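Local coordinates for sugar ABC transporter, periplasmic sugar-binding protein (Caulobacter crescentus, PDB 4IRX), which binds myo-inositol between its two lobes, probably delivering it to an ABC transporter for uptake from the periplasm, at residues E31-K36 / T257-A262; V67-P72 / L253-A258. One frame throughout, in Å; residues are numbered along the deposited sequence.

Interaction 1 (E31-K36 / T257-A262); sequences EDEAAK and TALRQA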
ATOM      1  N   GLU A  31      -7.903   3.892  15.134  1.00  9.20           N
ATOM      2  CA  GLU A  31      -8.868   4.019  16.215  1.00 11.01           C
ATOM      3  C   GLU A  31      -8.200   4.046  17.584  1.00 10.82           C
ATOM      4  O   GLU A  31      -8.642   4.787  18.464  1.00 11.91           O
ATOM      5  CB  GLU A  31      -9.902   2.906  16.154  1.00 16.62           C
ATOM      6  CG  GLU A  31     -10.828   3.064  14.972  1.00 17.25           C
ATOM      7  CD  GLU A  31     -11.623   1.809  14.692  1.00 24.25           C
ATOM      8  OE1 GLU A  31     -11.289   0.740  15.269  1.00 33.25           O
ATOM      9  OE2 GLU A  31     -12.564   1.891  13.874  1.00 35.19           O
ATOM     10  N   ASP A  32      -7.132   3.254  17.772  1.00 11.73           N
ATOM     11  CA  ASP A  32      -6.365   3.273  19.030  1.00 10.78           C
ATOM     12  C   ASP A  32      -5.754   4.645  19.262  1.00 11.13           C
ATOM     13  O   ASP A  32      -5.942   5.281  20.308  1.00 11.32           O
ATOM     14  CB  ASP A  32      -5.260   2.204  19.027  1.00 12.09           C
ATOM     15  CG  ASP A  32      -4.252   2.382  20.176  1.00 14.84           C
ATOM     16  OD1 ASP A  32      -4.667   2.533  21.341  1.00 13.41           O
ATOM     17  OD2 ASP A  32      -3.015   2.408  19.902  1.00 17.31           O
ATOM     18  N   GLU A  33      -5.030   5.114  18.250  1.00 10.68           N
ATOM     19  CA  GLU A  33      -4.373   6.409  18.369  1.00  9.83           C
ATOM     20  C   GLU A  33      -5.382   7.528  18.584  1.00  9.57           C
ATOM     21  O   GLU A  33      -5.126   8.444  19.366  1.00  9.97           O
ATOM     22  CB  GLU A  33      -3.473   6.683  17.162  1.00 11.13           C
ATOM     23  CG  GLU A  33      -2.539   7.897  17.332  1.00 10.62           C
ATOM     24  CD  GLU A  33      -1.358   7.684  18.281  1.00 11.37           C
ATOM     25  OE1 GLU A  33      -0.971   6.528  18.549  1.00 14.24           O
ATOM     26  OE2 GLU A  33      -0.812   8.701  18.766  1.00 11.16           O
ATOM     27  N   ALA A  34      -6.540   7.437  17.936  1.00 10.29           N
ATOM     28  CA  ALA A  34      -7.535   8.496  18.067  1.00 10.10           C
ATOM     29  C   ALA A  34      -8.042   8.590  19.506  1.00  9.55           C
ATOM     30  O   ALA A  34      -8.164   9.702  20.053  1.00 10.89           O
ATOM     31  CB  ALA A  34      -8.689   8.267  17.073  1.00  9.94           C
ATOM     32  N   ALA A  35      -8.295   7.435  20.121  1.00  9.50           N
ATOM     33  CA  ALA A  35      -8.688   7.402  21.523  1.00 10.65           C
ATOM     34  C   ALA A  35      -7.607   8.039  22.395  1.00 13.11           C
ATOM     35  O   ALA A  35      -7.885   8.955  23.180  1.00 14.33           O
ATOM     36  CB  ALA A  35      -8.964   5.966  21.965  1.00  9.86           C
ATOM     37  N   LYS A  36      -6.366   7.594  22.222  1.00 12.03           N
ATOM     38  CA  LYS A  36      -5.250   8.130  23.005  1.00 11.25           C
ATOM     39  C   LYS A  36      -5.064   9.630  22.867  1.00 11.92           C
ATOM     40  O   LYS A  36      -4.630  10.308  23.809  1.00 15.86           O
ATOM     41  CB  LYS A  36      -3.956   7.475  22.591  1.00 13.35           C
ATOM     42  CG  LYS A  36      -3.824   6.056  23.043  1.00 12.53           C
ATOM     43  CD  LYS A  36      -2.689   5.415  22.280  1.00 13.60           C
ATOM     44  CE  LYS A  36      -2.288   4.126  22.944  1.00 14.94           C
ATOM     45  NZ  LYS A  36      -1.406   3.364  22.034  1.00 14.90           N
ATOM     46  N   THR A 257       1.218   8.686  12.666  1.00  9.42           N
ATOM     47  CA  THR A 257       1.944   9.921  12.404  1.00  9.10           C
ATOM     48  C   THR A 257       1.052  10.949  11.741  1.00  9.87           C
ATOM     49  O   THR A 257       1.086  12.135  12.113  1.00 10.47           O
ATOM     50  CB  THR A 257       3.190   9.646  11.560  1.00  7.31           C
ATOM     51  OG1 THR A 257       4.062   8.745  12.268  1.00  8.48           O
ATOM     52  CG2 THR A 257       3.920  10.918  11.217  1.00  8.33           C
ATOM     53  N   ALA A 258       0.249  10.520  10.770  1.00  8.18           N
ATOM     54  CA  ALA A 258      -0.692  11.466  10.158  1.00  7.78           C
ATOM     55  C   ALA A 258      -1.676  12.046  11.179  1.00  9.26           C
ATOM     56  O   ALA A 258      -1.942  13.251  11.168  1.00  8.79           O
ATOM     57  CB  ALA A 258      -1.444  10.807   8.995  1.00 10.47           C
ATOM     58  N   LEU A 259      -2.216  11.198  12.049  1.00  8.38           N
ATOM     59  CA  LEU A 259      -3.159  11.677  13.045  1.00  7.78           C
ATOM     60  C   LEU A 259      -2.503  12.592  14.070  1.00  8.35           C
ATOM     61  O   LEU A 259      -3.104  13.576  14.479  1.00 11.18           O
ATOM     62  CB  LEU A 259      -3.869  10.506  13.728  1.00 10.75           C
ATOM     63  CG  LEU A 259      -5.055  10.933  14.572  1.00  9.59           C
ATOM     64  CD1 LEU A 259      -6.124  11.554  13.663  1.00 10.50           C
ATOM     65  CD2 LEU A 259      -5.589   9.708  15.326  1.00 12.48           C
ATOM     66  N   ARG A 260      -1.285  12.262  14.497  1.00  6.92           N
ATOM     67  CA  ARG A 260      -0.546  13.125  15.434  1.00  9.64           C
ATOM     68  C   ARG A 260      -0.309  14.506  14.857  1.00 10.29           C
ATOM     69  O   ARG A 260      -0.509  15.511  15.546  1.00  9.65           O
ATOM     70  CB  ARG A 260       0.773  12.475  15.864  1.00  8.19           C
ATOM     71  CG  ARG A 260       0.608  11.262  16.753  1.00  8.18           C
ATOM     72  CD  ARG A 260       1.858  10.401  16.728  1.00  9.55           C
ATOM     73  NE  ARG A 260       1.600   9.188  17.480  1.00  8.03           N
ATOM     74  CZ  ARG A 260       2.426   8.167  17.587  1.00  7.26           C
ATOM     75  NH1 ARG A 260       3.593   8.155  16.950  1.00 10.96           N
ATOM     76  NH2 ARG A 260       2.050   7.115  18.321  1.00  9.92           N
ATOM     77  N   GLN A 261       0.095  14.560  13.593  1.00  9.18           N
ATOM     78  CA  GLN A 261       0.219  15.845  12.921  1.00  8.37           C
ATOM     79  C   GLN A 261      -1.119  16.571  12.842  1.00  9.56           C
ATOM     80  O   GLN A 261      -1.174  17.770  13.084  1.00 11.06           O
ATOM     81  CB  GLN A 261       0.779  15.654  11.514  1.00  9.39           C
ATOM     82  CG  GLN A 261       2.244  15.201  11.450  1.00 11.26           C
ATOM     83  CD  GLN A 261       2.843  15.510  10.093  1.00 16.27           C
ATOM     84  OE1 GLN A 261       2.551  16.561   9.517  1.00 18.27           O
ATOM     85  NE2 GLN A 261       3.637  14.596   9.555  1.00 18.84           N
ATOM     86  N   ALA A 262      -2.189  15.854  12.515  1.00  9.23           N
ATOM     87  CA  ALA A 262      -3.511  16.486  12.446  1.00 10.86           C
ATOM     88  C   ALA A 262      -3.911  17.129  13.777  1.00 12.03           C
ATOM     89  O   ALA A 262      -4.442  18.238  13.795  1.00 11.12           O
ATOM     90  CB  ALA A 262      -4.550  15.459  12.014  1.00  9.30           C
TER
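Glu33 and Arg260 tie together two near-parallel helices, 21-37 and 251-268, that lie side by side on one face of the seven-stranded sheet in a periplasmic binding protein lobe. Over these short segments the axes come within 10.0 Å and cross at -27°, a spacing that leaves room for side chains between the backbones. The carboxylate of Glu33 is taken side-on by two nitrogens of the guanidinium, one to each oxygen: Arg260 NE lies 2.8 Å from Glu33 OE2 in a nearly straight bond, and Arg260 NH2 lies 3.1 Å from Glu33 OE1 in a more bent one. The two planes are not coplanar but 70° apart, and both nitrogens approach from above the carboxylate plane, although OE2 itself sits at the guanidinium edge. The Glu33 chain leaves with CG anti to the backbone N (chi1 -169°) and then bends at chi2, whereas Arg260 runs extended from CG to NE and crosses it at about a right angle. Glu33 OE1 has a second cationic partner in Arg256, so a glutamine here would probably deprive Arg260 of this balancing charge and weaken the hold on Arg256. Beneath the ion pair, Leu259 reaches segment 31-36 with one branch, its CD2 methyl lying 3.8 Å from Ala34 CB and 3.6 Å from Ala34 CA.

Interaction 2 (V67-P72 / L253-A258); sequences VVIVAP and LQIRTA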
ATOM      1  N   VAL A  67      -9.225  19.386   9.306  1.00 12.32           N
ATOM      2  CA  VAL A  67      -8.144  18.534   8.801  1.00 11.93           C
ATOM      3  C   VAL A  67      -8.728  17.243   8.290  1.00 11.24           C
ATOM      4  O   VAL A  67      -9.593  16.642   8.945  1.00 11.22           O
ATOM      5  CB  VAL A  67      -7.096  18.187   9.886  1.00 14.08           C
ATOM      6  CG1 VAL A  67      -5.953  17.411   9.248  1.00 14.73           C
ATOM      7  CG2 VAL A  67      -6.588  19.437  10.566  1.00 16.30           C
ATOM      8  N   VAL A  68      -8.284  16.830   7.108  1.00 11.47           N
ATOM      9  CA  VAL A  68      -8.703  15.562   6.525  1.00 11.89           C
ATOM     10  C   VAL A  68      -7.459  14.760   6.208  1.00 10.60           C
ATOM     11  O   VAL A  68      -6.472  15.311   5.700  1.00 12.64           O
ATOM     12  CB  VAL A  68      -9.559  15.757   5.254  1.00 12.82           C
ATOM     13  CG1 VAL A  68      -9.950  14.417   4.704  1.00 21.70           C
ATOM     14  CG2 VAL A  68     -10.818  16.527   5.594  1.00 13.75           C
ATOM     15  N   ILE A  69      -7.470  13.477   6.566  1.00  9.06           N
ATOM     16  CA  ILE A  69      -6.412  12.546   6.183  1.00  9.08           C
ATOM     17  C   ILE A  69      -6.983  11.683   5.093  1.00  9.55           C
ATOM     18  O   ILE A  69      -8.056  11.133   5.248  1.00 10.29           O
ATOM     19  CB  ILE A  69      -5.989  11.674   7.368  1.00  8.40           C
ATOM     20  CG1 ILE A  69      -5.438  12.557   8.503  1.00 10.09           C
ATOM     21  CG2 ILE A  69      -4.987  10.640   6.945  1.00  9.15           C
ATOM     22  CD1 ILE A  69      -5.240  11.796   9.832  1.00 11.36           C
ATOM     23  N   VAL A  70      -6.296  11.610   3.965  1.00  9.37           N
ATOM     24  CA  VAL A  70      -6.849  10.902   2.812  0.60 11.50           C
ATOM     25  C   VAL A  70      -5.868   9.890   2.216  1.00  9.90           C
ATOM     26  O   VAL A  70      -4.681  10.172   2.019  1.00 10.16           O
ATOM     27  CB  VAL A  70      -7.347  11.910   1.738  0.60 10.07           C
ATOM     28  CG1 VAL A  70      -6.255  12.891   1.348  0.60 14.12           C
ATOM     29  CG2 VAL A  70      -7.905  11.198   0.508  0.60  6.10           C
ATOM     30  N   ALA A  71      -6.374   8.686   1.976  1.00  9.46           N
ATOM     31  CA  ALA A  71      -5.665   7.712   1.138  1.00  9.58           C
ATOM     32  C   ALA A  71      -6.429   7.718  -0.181  1.00 11.48           C
ATOM     33  O   ALA A  71      -7.476   7.063  -0.293  1.00 10.43           O
ATOM     34  CB  ALA A  71      -5.674   6.321   1.771  1.00 11.70           C
ATOM     35  N   PRO A  72      -5.943   8.497  -1.171  1.00 11.73           N
ATOM     36  CA  PRO A  72      -6.753   8.703  -2.386  1.00 10.08           C
ATOM     37  C   PRO A  72      -6.889   7.430  -3.213  1.00 14.24           C
ATOM     38  O   PRO A  72      -5.901   6.707  -3.344  1.00 12.16           O
ATOM     39  CB  PRO A  72      -5.954   9.736  -3.183  1.00 11.63           C
ATOM     40  CG  PRO A  72      -4.517   9.580  -2.678  1.00 12.63           C
ATOM     41  CD  PRO A  72      -4.665   9.237  -1.210  1.00 11.02           C
ATOM     42  N   LEU A 253       2.498   2.980  12.072  1.00 10.30           N
ATOM     43  CA  LEU A 253       3.242   4.222  12.247  1.00  9.90           C
ATOM     44  C   LEU A 253       2.822   5.299  11.225  1.00 10.00           C
ATOM     45  O   LEU A 253       2.741   6.483  11.569  1.00  9.64           O
ATOM     46  CB  LEU A 253       4.746   3.941  12.178  1.00 12.22           C
ATOM     47  CG  LEU A 253       5.625   5.123  12.544  1.00 12.10           C
ATOM     48  CD1 LEU A 253       5.194   5.657  13.887  1.00 11.91           C
ATOM     49  CD2 LEU A 253       7.097   4.693  12.561  1.00 12.84           C
ATOM     50  N   GLN A 254       2.543   4.905   9.983  1.00  6.48           N
ATOM     51  CA  GLN A 254       2.054   5.888   9.003  1.00  7.05           C
ATOM     52  C   GLN A 254       0.806   6.594   9.484  1.00  8.51           C
ATOM     53  O   GLN A 254       0.748   7.823   9.501  1.00  7.77           O
ATOM     54  CB  GLN A 254       1.732   5.210   7.661  1.00  8.06           C
ATOM     55  CG  GLN A 254       2.954   4.645   6.922  1.00  8.93           C
ATOM     56  CD  GLN A 254       2.578   4.032   5.587  1.00  9.10           C
ATOM     57  OE1 GLN A 254       1.790   4.601   4.811  1.00 10.77           O
ATOM     58  NE2 GLN A 254       3.099   2.823   5.325  1.00 11.63           N
ATOM     59  N   ILE A 255      -0.195   5.813   9.873  1.00  7.11           N
ATOM     60  CA  ILE A 255      -1.484   6.397  10.217  1.00  7.55           C
ATOM     61  C   ILE A 255      -1.416   7.148  11.521  1.00  9.28           C
ATOM     62  O   ILE A 255      -1.988   8.217  11.633  1.00  7.87           O
ATOM     63  CB  ILE A 255      -2.643   5.369  10.129  1.00  9.90           C
ATOM     64  CG1 ILE A 255      -4.007   6.048  10.178  1.00  8.66           C
ATOM     65  CG2 ILE A 255      -2.558   4.379  11.249  1.00  9.71           C
ATOM     66  CD1 ILE A 255      -4.257   7.052   9.054  1.00 12.93           C
ATOM     67  N   ARG A 256      -0.638   6.636  12.478  1.00  8.10           N
ATOM     68  CA  ARG A 256      -0.479   7.321  13.753  1.00  8.40           C
ATOM     69  C   ARG A 256       0.226   8.655  13.559  1.00  8.04           C
ATOM     70  O   ARG A 256      -0.162   9.638  14.172  1.00  8.40           O
ATOM     71  CB  ARG A 256       0.258   6.443  14.754  1.00  7.15           C
ATOM     72  CG  ARG A 256      -0.502   5.157  15.129  1.00  8.86           C
ATOM     73  CD  ARG A 256       0.339   4.313  16.033  1.00 11.62           C
ATOM     74  NE  ARG A 256      -0.275   3.011  16.329  1.00 14.41           N
ATOM     75  CZ  ARG A 256      -1.079   2.803  17.359  1.00 11.91           C
ATOM     76  NH1 ARG A 256      -1.395   3.804  18.189  1.00 12.33           N
ATOM     77  NH2 ARG A 256      -1.581   1.589  17.562  1.00 14.50           N
ATOM     78  N   THR A 257       1.218   8.686  12.666  1.00  9.42           N
ATOM     79  CA  THR A 257       1.944   9.921  12.404  1.00  9.10           C
ATOM     80  C   THR A 257       1.052  10.949  11.741  1.00  9.87           C
ATOM     81  O   THR A 257       1.086  12.135  12.113  1.00 10.47           O
ATOM     82  CB  THR A 257       3.190   9.646  11.560  1.00  7.31           C
ATOM     83  OG1 THR A 257       4.062   8.745  12.268  1.00  8.48           O
ATOM     84  CG2 THR A 257       3.920  10.918  11.217  1.00  8.33           C
ATOM     85  N   ALA A 258       0.249  10.520  10.770  1.00  8.18           N
ATOM     86  CA  ALA A 258      -0.692  11.466  10.158  1.00  7.78           C
ATOM     87  C   ALA A 258      -1.676  12.046  11.179  1.00  9.26           C
ATOM     88  O   ALA A 258      -1.942  13.251  11.168  1.00  8.79           O
ATOM     89  CB  ALA A 258      -1.444  10.807   8.995  1.00 10.47           C
TER
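Ile69, in the middle of strand 67-70, carries the strand's whole share of this contact, meeting Ile255 and Ala258 of helix 251-268 without any hydrogen bond across. On the helix, Leu253 begins the segment with its carbonyl, which accepts from both the backbone N and the hydroxyl of Thr257 one turn later; Thr257 OG1 is 2.7 Å from Leu253 O, and the two donors reach that oxygen from opposite faces of its plane. Two residues after Leu253, Ile255 extends its CD1 methyl to 4.2 Å from Ile69 CG2, a light apolar touch, while Met26 and Leu30 of helix 21-37 also pack against its side chain. Further on, Ala258 points its methyl toward the strand and meets both branches of the isoleucine, CB lying 4.0 Å from Ile69 CD1 and 4.1 Å from Ile69 CG2. With CG1 anti to its carbonyl carbon (chi1 -61°), Ile69 lays CD1 against the helix backbone as well, 3.8 Å from Ala258 C. The small alanine is consistent with the short span here, the CA atoms of Ile69 and Ala258 being 7.0 Å apart. Helix-on-sheet packing of this kind is typical of the alpha/beta lobes of periplasmic binding proteins.

Both contacts are made by helix 251-268, and their segments share Thr257 and Ala258, their centres about 9 Å apart, yet the helix presents different chemistry to each neighbour. Interaction 2 lies wholly in the core, where the helix faces the sheet and the packing is purely apolar. Interaction 1 joins the same helix to helix 21-37 and is mixed: its hydrophobic part is buried against the sheet, while its ion pair runs out to the exposed side chain of Arg260. Leu259, which serves interaction 1, also packs on Ile69 of interaction 2, so the two contacts are continuous. Arg256, from the segment of interaction 2, also pairs with Asp32, which extends the charged network of interaction 1.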